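Local coordinates for nitrogenase molybdenum-iron protein beta chain (Clostridium pasteurianum, PDB 4WN9), which forms, with the alpha chain, the molybdenum-iron component of nitrogenase, which reduces dinitrogen to ammonia, and shares with that chain the ligation of an [8Fe-7S] cluster, at residues Ser57-Glu62 and Tyr417-Asn422; Val179-Met184 and Pro202-Val207. One frame throughout, in Å; residues are numbered along the deposited sequence.

Interaction 1. Residues Ser57-Glu62 and Tyr417-Asn422; sequences SRHFKE and YGHYYN. With FE (Fe (III) ion), chain M; PRO (proline), chain K.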
loop_
_atom_site.group_PDB
_atom_site.type_symbol
_atom_site.label_atom_id
_atom_site.label_comp_id
_atom_site.label_asym_id
_atom_site.label_seq_id
_atom_site.Cartn_x
_atom_site.Cartn_y
_atom_site.Cartn_z
ATOM N N SER B 57 12.986 6.115 17.992
ATOM C CA SER B 57 12.845 7.304 17.132
ATOM C C SER B 57 12.706 6.954 15.670
ATOM O O SER B 57 11.914 7.571 14.960
ATOM C CB SER B 57 13.998 8.292 17.330
ATOM O OG SER B 57 13.794 9.032 18.537
ATOM N N ARG B 58 13.471 5.963 15.219
ATOM C CA ARG B 58 13.407 5.495 13.832
ATOM C C ARG B 58 12.080 4.834 13.454
ATOM O O ARG B 58 11.619 4.955 12.312
ATOM C CB ARG B 58 14.533 4.520 13.584
ATOM C CG ARG B 58 15.903 5.170 13.549
ATOM C CD ARG B 58 16.996 4.129 13.429
ATOM N NE ARG B 58 18.264 4.799 13.173
ATOM C CZ ARG B 58 19.451 4.273 13.424
ATOM N NH1 ARG B 58 19.552 3.049 13.938
ATOM N NH2 ARG B 58 20.540 4.991 13.183
ATOM N N HIS B 59 11.451 4.163 14.416
ATOM C CA HIS B 59 10.158 3.516 14.184
ATOM C C HIS B 59 9.033 4.551 14.119
ATOM O O HIS B 59 8.252 4.581 13.160
ATOM C CB HIS B 59 9.908 2.453 15.275
ATOM C CG HIS B 59 8.539 1.834 15.235
ATOM N ND1 HIS B 59 8.305 0.569 14.734
ATOM C CD2 HIS B 59 7.328 2.317 15.608
ATOM C CE1 HIS B 59 7.014 0.298 14.799
ATOM N NE2 HIS B 59 6.402 1.337 15.344
ATOM N N PHE B 60 8.955 5.426 15.127
ATOM C CA PHE B 60 7.831 6.316 15.268
ATOM C C PHE B 60 7.988 7.684 14.585
ATOM O O PHE B 60 7.007 8.393 14.396
ATOM C CB PHE B 60 7.561 6.534 16.747
ATOM C CG PHE B 60 6.982 5.350 17.419
ATOM C CD1 PHE B 60 5.661 5.019 17.227
ATOM C CD2 PHE B 60 7.761 4.555 18.223
ATOM C CE1 PHE B 60 5.117 3.919 17.835
ATOM C CE2 PHE B 60 7.217 3.461 18.848
ATOM C CZ PHE B 60 5.896 3.144 18.640
ATOM N N LYS B 61 9.215 8.042 14.223
ATOM C CA LYS B 61 9.521 9.362 13.750
ATOM C C LYS B 61 9.052 10.375 14.821
ATOM O O LYS B 61 8.318 11.315 14.546
ATOM C CB LYS B 61 8.879 9.642 12.391
ATOM C CG LYS B 61 9.093 8.611 11.298
ATOM C CD LYS B 61 10.527 8.113 11.172
ATOM C CE LYS B 61 10.765 7.381 9.841
ATOM N NZ LYS B 61 12.028 6.561 9.951
ATOM N N GLU B 62 9.479 10.131 16.058
ATOM C CA GLU B 62 9.083 10.910 17.223
ATOM C C GLU B 62 10.274 10.958 18.152
ATOM O O GLU B 62 11.097 10.041 18.178
ATOM C CB GLU B 62 7.905 10.247 17.967
ATOM C CG GLU B 62 6.528 10.431 17.345
ATOM C CD GLU B 62 6.055 11.863 17.376
ATOM O OE1 GLU B 62 5.684 12.310 18.474
ATOM O OE2 GLU B 62 6.022 12.518 16.310
ATOM N N TYR B 417 6.088 6.004 6.595
ATOM C CA TYR B 417 5.549 7.186 7.263
ATOM C C TYR B 417 4.052 7.052 7.503
ATOM O O TYR B 417 3.249 6.942 6.576
ATOM C CB TYR B 417 5.865 8.440 6.443
ATOM C CG TYR B 417 7.331 8.746 6.494
ATOM C CD1 TYR B 417 8.224 8.167 5.608
ATOM C CD2 TYR B 417 7.838 9.566 7.488
ATOM C CE1 TYR B 417 9.590 8.398 5.723
ATOM C CE2 TYR B 417 9.158 9.819 7.586
ATOM C CZ TYR B 417 10.040 9.237 6.708
ATOM O OH TYR B 417 11.381 9.508 6.872
ATOM N N GLY B 418 3.686 7.062 8.781
ATOM C CA GLY B 418 2.300 7.066 9.187
ATOM C C GLY B 418 1.723 5.709 9.571
ATOM O O GLY B 418 0.572 5.624 9.954
ATOM N N HIS B 419 2.524 4.651 9.508
ATOM C CA HIS B 419 2.033 3.324 9.854
ATOM C C HIS B 419 1.647 3.265 11.318
ATOM O O HIS B 419 0.756 2.518 11.683
ATOM C CB HIS B 419 3.079 2.259 9.547
ATOM C CG HIS B 419 4.376 2.454 10.271
ATOM N ND1 HIS B 419 4.613 1.955 11.532
ATOM C CD2 HIS B 419 5.506 3.087 9.898
ATOM C CE1 HIS B 419 5.832 2.295 11.910
ATOM N NE2 HIS B 419 6.394 2.977 10.931
ATOM N N TYR B 420 2.308 4.070 12.148
ATOM C CA TYR B 420 2.050 4.064 13.591
ATOM C C TYR B 420 0.702 4.710 13.921
ATOM O O TYR B 420 0.339 4.774 15.093
ATOM C CB TYR B 420 3.203 4.745 14.356
ATOM C CG TYR B 420 3.830 5.814 13.517
ATOM C CD1 TYR B 420 3.219 7.053 13.382
ATOM C CD2 TYR B 420 4.955 5.562 12.773
ATOM C CE1 TYR B 420 3.742 8.017 12.556
ATOM C CE2 TYR B 420 5.483 6.533 11.943
ATOM C CZ TYR B 420 4.860 7.755 11.845
ATOM O OH TYR B 420 5.363 8.712 11.002
ATOM N N TYR B 421 -0.049 5.175 12.917
ATOM C CA TYR B 421 -1.410 5.645 13.196
ATOM C C TYR B 421 -2.466 4.558 12.952
ATOM O O TYR B 421 -3.640 4.799 13.103
ATOM C CB TYR B 421 -1.733 6.939 12.415
ATOM C CG TYR B 421 -0.816 8.105 12.738
ATOM C CD1 TYR B 421 -0.603 8.538 14.051
ATOM C CD2 TYR B 421 -0.169 8.767 11.755
ATOM C CE1 TYR B 421 0.261 9.607 14.328
ATOM C CE2 TYR B 421 0.680 9.808 12.022
ATOM C CZ TYR B 421 0.890 10.239 13.312
ATOM O OH TYR B 421 1.762 11.324 13.510
ATOM N N ASN B 422 -2.040 3.351 12.608
ATOM C CA ASN B 422 -2.969 2.302 12.205
ATOM C C ASN B 422 -2.880 1.085 13.093
ATOM O O ASN B 422 -1.798 0.527 13.262
ATOM C CB ASN B 422 -2.686 1.847 10.766
ATOM C CG ASN B 422 -2.975 2.929 9.743
ATOM O OD1 ASN B 422 -3.899 3.739 9.910
ATOM N ND2 ASN B 422 -2.182 2.947 8.672
HETATM FE FE FE M . 6.659 12.481 14.229
HETATM N N PRO K . 5.655 -0.627 18.280
HETATM C CA PRO K . 5.310 -2.012 18.123
HETATM C C PRO K . 4.030 -2.297 17.353
HETATM O O PRO K . 3.538 -1.492 16.547
HETATM C CB PRO K . 5.249 -2.495 19.562
HETATM C CG PRO K . 6.214 -1.608 20.301
HETATM C CD PRO K . 6.580 -0.469 19.413
HETATM O OXT PRO K . 3.510 -3.383 17.514
HETATM O O HOH W 1 5.528 10.726 14.082
HETATM O O HOH W 2 7.727 14.250 14.488
#
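Phe60 O rests over one face of the Tyr420 ring, 3.4 Å from Tyr420 CZ and offset toward the rim. It accepts one hydrogen bond of 2.8 Å from water 1, which is itself a ligand of the iron. The opposite face of the Tyr420 ring rests on Gly418 CA.

Two histidines make a T-shaped pair. His419 turns its edge to a face of His59, and His419 CE1 comes to 3.6 Å from His59 NE2, with the planes at 89°. With chi1 at 173° the His59 imidazole extends away from its own backbone N, which brings its face to His419. The other nitrogen, His59 ND1, is held by Ile413 N. Phe60 CD1 packs at 3.8 Å against Tyr420 CB.

Lys61 leaves the helix with positive phi. Its side chain bends at chi2 and crosses Tyr417 at about a right angle, with Lys61 CE 3.7 Å from Tyr417 CE2. Lys61 NZ donates to Arg58 O (2.9 Å), in the carbonyl plane on a lone pair, and also bonds Met414 O. Tyr417 OH bonds the C-terminal Arg458 of the second subunit.

Iron binds Lys61 O at 2.0 Å and Glu62 OE2 at 2.2 Å, two waters, and Asp301 and Asp305 of the second subunit. The site thus bridges two copies of the chain. The contact joins the C-terminal end of helix 46-60 to a 3-10 turn in the loop between strand 406-408 and helix 426-448.

Interaction 2. Residues Val179-Met184 and Pro202-Val207; sequences VGPADM and PDTSGV. With PRO (proline), chain K.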
loop_
_atom_site.group_PDB
_atom_site.type_symbol
_atom_site.label_atom_id
_atom_site.label_comp_id
_atom_site.label_asym_id
_atom_site.label_seq_id
_atom_site.Cartn_x
_atom_site.Cartn_y
_atom_site.Cartn_z
ATOM N N VAL B 179 2.600 -3.920 22.111
ATOM C CA VAL B 179 1.906 -3.455 20.908
ATOM C C VAL B 179 2.069 -1.939 20.737
ATOM O O VAL B 179 2.485 -1.230 21.651
ATOM C CB VAL B 179 0.400 -3.784 20.970
ATOM C CG1 VAL B 179 0.159 -5.286 21.040
ATOM C CG2 VAL B 179 -0.241 -3.066 22.151
ATOM N N GLY B 180 1.750 -1.442 19.555
ATOM C CA GLY B 180 1.988 -0.045 19.245
ATOM C C GLY B 180 0.951 0.870 19.887
ATOM O O GLY B 180 -0.109 0.413 20.317
ATOM N N PRO B 181 1.237 2.159 19.939
ATOM C CA PRO B 181 0.212 3.101 20.428
ATOM C C PRO B 181 -1.135 3.088 19.682
ATOM O O PRO B 181 -2.196 3.358 20.300
ATOM C CB PRO B 181 0.885 4.477 20.273
ATOM C CG PRO B 181 2.059 4.260 19.343
ATOM C CD PRO B 181 2.499 2.838 19.590
ATOM N N ALA B 182 -1.119 2.824 18.374
ATOM C CA ALA B 182 -2.370 2.672 17.618
ATOM C C ALA B 182 -3.251 1.532 18.153
ATOM O O ALA B 182 -4.503 1.602 18.151
ATOM C CB ALA B 182 -2.068 2.449 16.141
ATOM N N ASP B 183 -2.585 0.471 18.572
ATOM C CA ASP B 183 -3.223 -0.713 19.094
ATOM C C ASP B 183 -3.806 -0.401 20.463
ATOM O O ASP B 183 -4.896 -0.835 20.774
ATOM C CB ASP B 183 -2.211 -1.869 19.208
ATOM C CG ASP B 183 -1.660 -2.306 17.846
ATOM O OD1 ASP B 183 -2.431 -2.331 16.859
ATOM O OD2 ASP B 183 -0.456 -2.626 17.776
ATOM N N MET B 184 -3.080 0.381 21.248
ATOM C CA MET B 184 -3.555 0.817 22.556
ATOM C C MET B 184 -4.807 1.685 22.406
ATOM O O MET B 184 -5.791 1.425 23.085
ATOM C CB MET B 184 -2.444 1.534 23.308
ATOM C CG MET B 184 -1.385 0.592 23.837
ATOM S SD MET B 184 0.279 1.311 23.853
ATOM C CE MET B 184 1.134 -0.029 24.643
ATOM N N PRO B 202 1.098 -0.437 30.391
ATOM C CA PRO B 202 1.511 0.898 30.025
ATOM C C PRO B 202 0.656 1.344 28.886
ATOM O O PRO B 202 0.052 0.507 28.245
ATOM C CB PRO B 202 2.947 0.709 29.529
ATOM C CG PRO B 202 3.399 -0.560 30.096
ATOM C CD PRO B 202 2.179 -1.416 30.246
ATOM N N ASP B 203 0.576 2.640 28.647
ATOM C CA ASP B 203 -0.156 3.139 27.520
ATOM C C ASP B 203 0.699 4.211 26.847
ATOM O O ASP B 203 0.868 5.307 27.386
ATOM C CB ASP B 203 -1.547 3.654 27.964
ATOM C CG ASP B 203 -2.261 4.397 26.870
ATOM O OD1 ASP B 203 -1.887 4.227 25.686
ATOM O OD2 ASP B 203 -3.159 5.196 27.182
ATOM N N THR B 204 1.255 3.895 25.666
ATOM C CA THR B 204 2.110 4.866 24.949
ATOM C C THR B 204 1.372 5.804 24.005
ATOM O O THR B 204 1.986 6.692 23.382
ATOM C CB THR B 204 3.230 4.188 24.131
ATOM O OG1 THR B 204 2.674 3.217 23.217
ATOM C CG2 THR B 204 4.234 3.547 25.058
ATOM N N SER B 205 0.065 5.628 23.869
ATOM C CA SER B 205 -0.699 6.551 23.017
ATOM C C SER B 205 -0.612 7.952 23.623
ATOM O O SER B 205 -0.652 8.114 24.847
ATOM C CB SER B 205 -2.160 6.095 22.861
ATOM O OG SER B 205 -2.895 6.222 24.078
ATOM N N GLY B 206 -0.471 8.942 22.754
ATOM C CA GLY B 206 -0.258 10.311 23.131
ATOM C C GLY B 206 1.154 10.567 23.611
ATOM O O GLY B 206 1.451 11.649 24.144
ATOM N N VAL B 207 2.029 9.579 23.426
ATOM C CA VAL B 207 3.416 9.714 23.827
ATOM C C VAL B 207 4.352 9.481 22.641
ATOM O O VAL B 207 5.220 10.300 22.375
ATOM C CB VAL B 207 3.809 8.723 24.932
ATOM C CG1 VAL B 207 5.252 8.930 25.322
ATOM C CG2 VAL B 207 2.898 8.840 26.148
HETATM N N PRO K . 5.655 -0.627 18.280
HETATM C CA PRO K . 5.310 -2.012 18.123
HETATM C C PRO K . 4.030 -2.297 17.353
HETATM O O PRO K . 3.538 -1.492 16.547
HETATM C CB PRO K . 5.249 -2.495 19.562
HETATM C CG PRO K . 6.214 -1.608 20.301
HETATM C CD PRO K . 6.580 -0.469 19.413
HETATM O OXT PRO K . 3.510 -3.383 17.514
#
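Met184 SD lies against both the backbone N and the hydroxyl of Thr204. Thr204 N gives it a weak hydrogen bond of 3.3 Å, fairly straight at 161°, and Thr204 OG1 lies 3.1 Å away. The setting is a beta-alpha-beta unit of a Rossmann-like parallel sheet. Strand 172-175 leads into helix 181-194, and the chain returns as the neighbouring strand 198-200. The contact therefore joins the first turn of helix 181-194 to the loop after strand 198-200.

Met184 bends at chi2 (147°), and the Met184 and Asp203 side chains run antiparallel alongside each other. Met184 CB comes to 3.6 Å from Asp203 OD1. Pro181 lies obliquely across Thr204, with Pro181 CD 3.7 Å from Thr204 OG1. The strongest polar partner of that hydroxyl is Tyr30 OH of helix 24-32.

Asp203 is itself held by Ser205, from which Asp203 OD1 accepts twice. Ser205 OG donates to the syn lone pair of Asp203 OD1 at 2.8 Å. Ser205 N reaches the same oxygen at 3.0 Å from above the carboxylate plane, 45° out, and closes an Asx turn. In the outer shell, Lys188, one turn beyond Met184 on the same helix, pairs with Asp203 OD2 and also bonds Ser205 OG. The Asx turn is thus tied back to the helix.

At the helix start, Gly180 is the N-cap residue. Gly180 N donates to Asp183 OD2 at 3.1 Å, a side-chain bond back to the N-cap residue. Asp183 OD2 forms a salt bridge with Lys424, whose NZ also bonds the bound proline beside Gly180.

At the far end of the sulfur side chain, Met184 CE lies 3.8 Å from Pro202 O, a buried carbonyl oxygen that lacks a polar partner.

In the fold
Both contacts are buried, and they meet directly. Phe60 CE1 of interaction 1 packs 3.3 Å from Pro181 CD of interaction 2, and Ala182 CB lies against the backbone of Tyr420 to Asn422. The bound proline touches both. Interaction 2 is local: it joins the first turn of helix 181-194 to the loop after strand 198-200, through a methionine sulfur and an Asx turn. Interaction 1 brings together segments 355 residues apart and relies mainly on aromatic rings. It also lies at a subunit boundary, where iron and a second copy of the chain take part. Interaction 2 is built around residues of its own chain, such as Tyr30 and Lys188.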